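Local coordinates for aerotolerance-related membrane protein (Bacteroides fragilis, PDB 4JDU) that binds calcium through a von Willebrand factor type A domain of a membrane protein probably related to aerotolerance, its biochemical role not established, at residues E175-C178 and Q179-K183; D16-N19 and S20-A23. The protein carries 6 engineered substitutions. All blocks are in the same frame, centred on the assembly; numbering follows the deposited sequence.

Both contacts are local, between residues a few positions apart in the chain, and they differ in depth and chemistry. Contact 2 is buried, in the loop that leaves strand 9-16, an inner strand of the six-stranded sheet, where a loop and a 3-10 turn present serine hydroxyls to a calcium ion. Contact 1 is a turn-to-turn contact within helix 175-184, partly buried: Cys-178, Ile-181 and Ala-182 face strands 138-143 or 189-191, while Ala-176, Gln-179 and Lys-183 are exposed. Its chemistry is main-chain hydrogen bonding and apolar touching, without metal. The two centres lie 18 Å apart and their nearest atoms about 8 Å apart, so they do not touch.

Contact 1 (E175-C178 and Q179-K183); sequences EAMC and QEIAK
Glu-175 and Gln-179 face each other one turn apart on helix 175-184, which packs against the sheet of this von Willebrand factor type A fold. Their backbones are joined by Gln-179 N to Glu-175 O at 2.8 Å, a nearly straight bond (161° at the hydrogen) and the first of five successive i+4 to i bonds, the last from Lys-183 N to Gln-179 O. The side chain of Gln-179 climbs back along the same turn. Its CB lies 3.5 Å from Glu-175 O, and CG comes to 3.2 Å from that oxygen. This follows from chi1 of -69°, which sets CG beside the backbone N. CD then reaches Glu-175 CG at 3.7 Å, while at the tip OE1 passes Ala-176 CA at 3.9 Å and NE2 meets Glu-175 CG at 3.6 Å. The amide and carboxylate planes are only 20° apart, but the carboxylate has its polar partners elsewhere: OE2 makes a salt bridge with Arg-191 and a hydrogen bond with Tyr-189. Farther round the helix, Met-177, a selenomethionine, crosses Ile-181, which also touches Val-141 and the helix 125-134. Here the contact is apolar, the selenium rather than the terminal methyl of Met-177 meeting Ile-181, with Met-177 SE 3.7 Å from Ile-181 CD1.

Contact 2 (D16-N19 and S20-A23); sequences DISN and SMLA. With CA (calcium ion), chain C.
Ser-18 and Ser-20 reach one calcium ion through matching first torsions, chi1 of 68° and 61°, each of which places OG between the backbone N and the carbonyl carbon. The hydroxyls thereby converge without bonding each other. Ser-18 OG lies 2.3 Å from the calcium and Ser-20 OG 2.4 Å. With Asp-16 they spell the Asp-x-Ser-x-Ser sequence of a metal ion-dependent adhesion site (MIDAS), and Thr-89 adds a further ligand from another loop. Two waters complete the ligands in the model; one of them also accepts from Ser-20 N, so the main chain holds part of the inner shell.

Asp-16 stands in the second shell. Its OD1 accepts a hydrogen bond from Ser-18 OG at 2.6 Å, on the syn side, and another from the N-H of Ser-18, an Asx turn, whereas OD2 remains 4.2 Å from the calcium and is hydrogen-bonded to Thr-116 OG1. Asp-117, a calcium-binding residue that is not a direct ligand here, is hydrogen-bonded to Ser-20 OG through OD2.

The chain folds back as a 3-10 turn. Met-21 N donates to Ser-18 O at 3.0 Å and Leu-22 N to Asn-19 O, both donors standing well above the carbonyl plane. Met-21, a selenomethionine, lays its bent chain across Asp-16: its CG is 3.3 Å from Asp-16 O, a buried oxygen with no hydrogen-bonding partner in the model, and 3.5 Å from Asp-16 OD1.

These serine contacts to the metal come from neutral oxygens, and two carboxylates sit behind them. The negative charge of Asp-16 and Asp-117 reaches the ion indirectly, through hydrogen-bonded serine hydroxyls, which would probably leave the calcium more electrophilic, consistent with MIDAS sites that take an acidic ligand.

Contact 1 (E175-C178 and Q179-K183)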
loop_
_atom_site.group_PDB
_atom_site.type_symbol
_atom_site.label_atom_id
_atom_site.label_comp_id
_atom_site.label_asym_id
_atom_site.label_seq_id
_atom_site.Cartn_x
_atom_site.Cartn_y
_atom_site.Cartn_z
ATOM N N GLU A 175 5.156 -7.920 -9.926
ATOM C CA GLU A 175 3.842 -7.686 -10.495
ATOM C C GLU A 175 2.944 -8.904 -10.385
ATOM O O GLU A 175 1.757 -8.761 -10.085
ATOM C CB GLU A 175 3.986 -7.262 -11.952
ATOM C CG GLU A 175 2.747 -6.612 -12.541
ATOM C CD GLU A 175 3.116 -5.558 -13.569
ATOM O OE1 GLU A 175 3.595 -5.932 -14.660
ATOM O OE2 GLU A 175 2.950 -4.356 -13.268
ATOM N N ALA A 176 3.490 -10.093 -10.635
ATOM C CA ALA A 176 2.684 -11.310 -10.590
ATOM C C ALA A 176 2.008 -11.466 -9.236
ATOM O O ALA A 176 0.813 -11.778 -9.168
ATOM C CB ALA A 176 3.539 -12.535 -10.911
HETATM N N MSE A 177 2.768 -11.240 -8.168
HETATM C CA MSE A 177 2.236 -11.336 -6.809
HETATM C C MSE A 177 1.136 -10.305 -6.585
HETATM O O MSE A 177 0.076 -10.633 -6.055
HETATM C CB MSE A 177 3.358 -11.171 -5.772
HETATM C CG MSE A 177 2.899 -11.015 -4.314
HETATM SE SE MSE A 177 1.828 -12.482 -3.581
HETATM C CE MSE A 177 3.002 -14.008 -3.927
ATOM N N CYS A 178 1.372 -9.062 -6.990
ATOM C CA CYS A 178 0.371 -8.020 -6.793
ATOM C C CYS A 178 -0.908 -8.344 -7.561
ATOM O O CYS A 178 -2.016 -8.130 -7.065
ATOM C CB CYS A 178 0.900 -6.664 -7.258
ATOM S SG CYS A 178 2.251 -5.918 -6.299
ATOM N N GLN A 179 -0.759 -8.854 -8.778
ATOM C CA GLN A 179 -1.918 -9.185 -9.595
ATOM C C GLN A 179 -2.734 -10.311 -8.971
ATOM O O GLN A 179 -3.970 -10.290 -9.009
ATOM C CB GLN A 179 -1.487 -9.542 -11.017
ATOM C CG GLN A 179 -0.946 -8.340 -11.807
ATOM C CD GLN A 179 -0.281 -8.746 -13.108
ATOM O OE1 GLN A 179 0.248 -9.850 -13.229
ATOM N NE2 GLN A 179 -0.294 -7.849 -14.087
ATOM N N GLU A 180 -2.058 -11.289 -8.377
ATOM C CA GLU A 180 -2.782 -12.416 -7.805
ATOM C C GLU A 180 -3.544 -11.964 -6.556
ATOM O O GLU A 180 -4.675 -12.397 -6.310
ATOM C CB GLU A 180 -1.835 -13.575 -7.493
ATOM C CG GLU A 180 -2.561 -14.870 -7.159
ATOM C CD GLU A 180 -1.628 -15.971 -6.699
ATOM O OE1 GLU A 180 -0.416 -15.701 -6.552
ATOM O OE2 GLU A 180 -2.118 -17.100 -6.472
ATOM N N ILE A 181 -2.928 -11.089 -5.776
ATOM C CA ILE A 181 -3.579 -10.547 -4.580
ATOM C C ILE A 181 -4.856 -9.797 -4.945
ATOM O O ILE A 181 -5.911 -10.030 -4.345
ATOM C CB ILE A 181 -2.629 -9.644 -3.776
ATOM C CG1 ILE A 181 -1.492 -10.486 -3.181
ATOM C CG2 ILE A 181 -3.384 -8.905 -2.667
ATOM C CD1 ILE A 181 -0.318 -9.660 -2.660
ATOM N N ALA A 182 -4.779 -8.933 -5.951
ATOM C CA ALA A 182 -5.957 -8.187 -6.381
ATOM C C ALA A 182 -7.022 -9.114 -6.948
ATOM O O ALA A 182 -8.219 -8.923 -6.688
ATOM C CB ALA A 182 -5.578 -7.127 -7.408
ATOM N N LYS A 183 -6.611 -10.113 -7.732
ATOM C CA LYS A 183 -7.559 -11.072 -8.292
ATOM C C LYS A 183 -8.325 -11.779 -7.179
ATOM O O LYS A 183 -9.564 -11.814 -7.183
ATOM C CB LYS A 183 -6.834 -12.096 -9.170
ATOM C CG LYS A 183 -7.701 -13.306 -9.524
ATOM C CD LYS A 183 -6.859 -14.428 -10.119
ATOM C CE LYS A 183 -7.693 -15.679 -10.348
ATOM N NZ LYS A 183 -6.856 -16.780 -10.901
HETATM O O HOH W 1 1.516 -14.801 -8.444
#

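Contact 2 (D16-N19 and S20-A23)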
loop_
_atom_site.group_PDB
_atom_site.type_symbol
_atom_site.label_atom_id
_atom_site.label_comp_id
_atom_site.label_asym_id
_atom_site.label_seq_id
_atom_site.Cartn_x
_atom_site.Cartn_y
_atom_site.Cartn_z
ATOM N N ASP A 16 2.928 0.130 2.322
ATOM C CA ASP A 16 4.239 -0.476 2.551
ATOM C C ASP A 16 5.269 0.621 2.848
ATOM O O ASP A 16 5.513 1.483 2.004
ATOM C CB ASP A 16 4.628 -1.209 1.259
ATOM C CG ASP A 16 5.785 -2.168 1.430
ATOM O OD1 ASP A 16 6.663 -1.933 2.285
ATOM O OD2 ASP A 16 5.829 -3.163 0.663
ATOM N N ILE A 17 5.865 0.593 4.038
ATOM C CA ILE A 17 6.954 1.519 4.364
ATOM C C ILE A 17 8.259 0.773 4.653
ATOM O O ILE A 17 9.167 1.289 5.323
ATOM C CB ILE A 17 6.583 2.492 5.505
ATOM C CG1 ILE A 17 6.331 1.753 6.822
ATOM C CG2 ILE A 17 5.358 3.322 5.100
ATOM C CD1 ILE A 17 6.307 2.708 8.018
ATOM N N SER A 18 8.353 -0.438 4.107
ATOM C CA SER A 18 9.564 -1.239 4.246
ATOM C C SER A 18 10.705 -0.615 3.467
ATOM O O SER A 18 10.504 0.260 2.618
ATOM C CB SER A 18 9.323 -2.686 3.798
ATOM O OG SER A 18 9.099 -2.791 2.398
ATOM N N ASN A 19 11.912 -1.082 3.747
ATOM C CA ASN A 19 13.103 -0.454 3.197
ATOM C C ASN A 19 13.152 -0.437 1.666
ATOM O O ASN A 19 13.656 0.509 1.078
ATOM C CB ASN A 19 14.366 -1.091 3.778
ATOM C CG ASN A 19 15.285 -0.066 4.407
ATOM O OD1 ASN A 19 16.140 0.507 3.733
ATOM N ND2 ASN A 19 15.094 0.194 5.693
ATOM N N SER A 20 12.606 -1.464 1.019
ATOM C CA SER A 20 12.651 -1.503 -0.444
ATOM C C SER A 20 11.883 -0.348 -1.096
ATOM O O SER A 20 12.135 -0.001 -2.252
ATOM C CB SER A 20 12.151 -2.845 -0.979
ATOM O OG SER A 20 10.806 -3.063 -0.589
HETATM N N MSE A 21 10.936 0.236 -0.362
HETATM C CA MSE A 21 10.167 1.366 -0.885
HETATM C C MSE A 21 11.007 2.630 -1.049
HETATM O O MSE A 21 10.564 3.606 -1.666
HETATM C CB MSE A 21 8.931 1.615 -0.011
HETATM C CG MSE A 21 7.972 0.417 -0.004
HETATM SE SE MSE A 21 6.966 0.279 -1.669
HETATM C CE MSE A 21 5.781 1.809 -1.379
ATOM N N LEU A 22 12.234 2.619 -0.533
ATOM C CA LEU A 22 13.124 3.762 -0.732
ATOM C C LEU A 22 13.866 3.712 -2.075
ATOM O O LEU A 22 14.543 4.670 -2.443
ATOM C CB LEU A 22 14.095 3.920 0.439
ATOM C CG LEU A 22 13.410 4.265 1.766
ATOM C CD1 LEU A 22 14.375 4.107 2.918
ATOM C CD2 LEU A 22 12.846 5.668 1.746
ATOM N N ALA A 23 13.720 2.619 -2.816
ATOM C CA ALA A 23 14.278 2.553 -4.170
ATOM C C ALA A 23 13.744 3.698 -5.031
ATOM O O ALA A 23 12.589 4.119 -4.880
ATOM C CB ALA A 23 13.977 1.208 -4.826
HETATM CA CA CA C . 9.782 -4.487 1.016
HETATM O O HOH W 2 12.091 -4.192 2.274
HETATM O O HOH W 3 11.299 -6.120 -0.038
#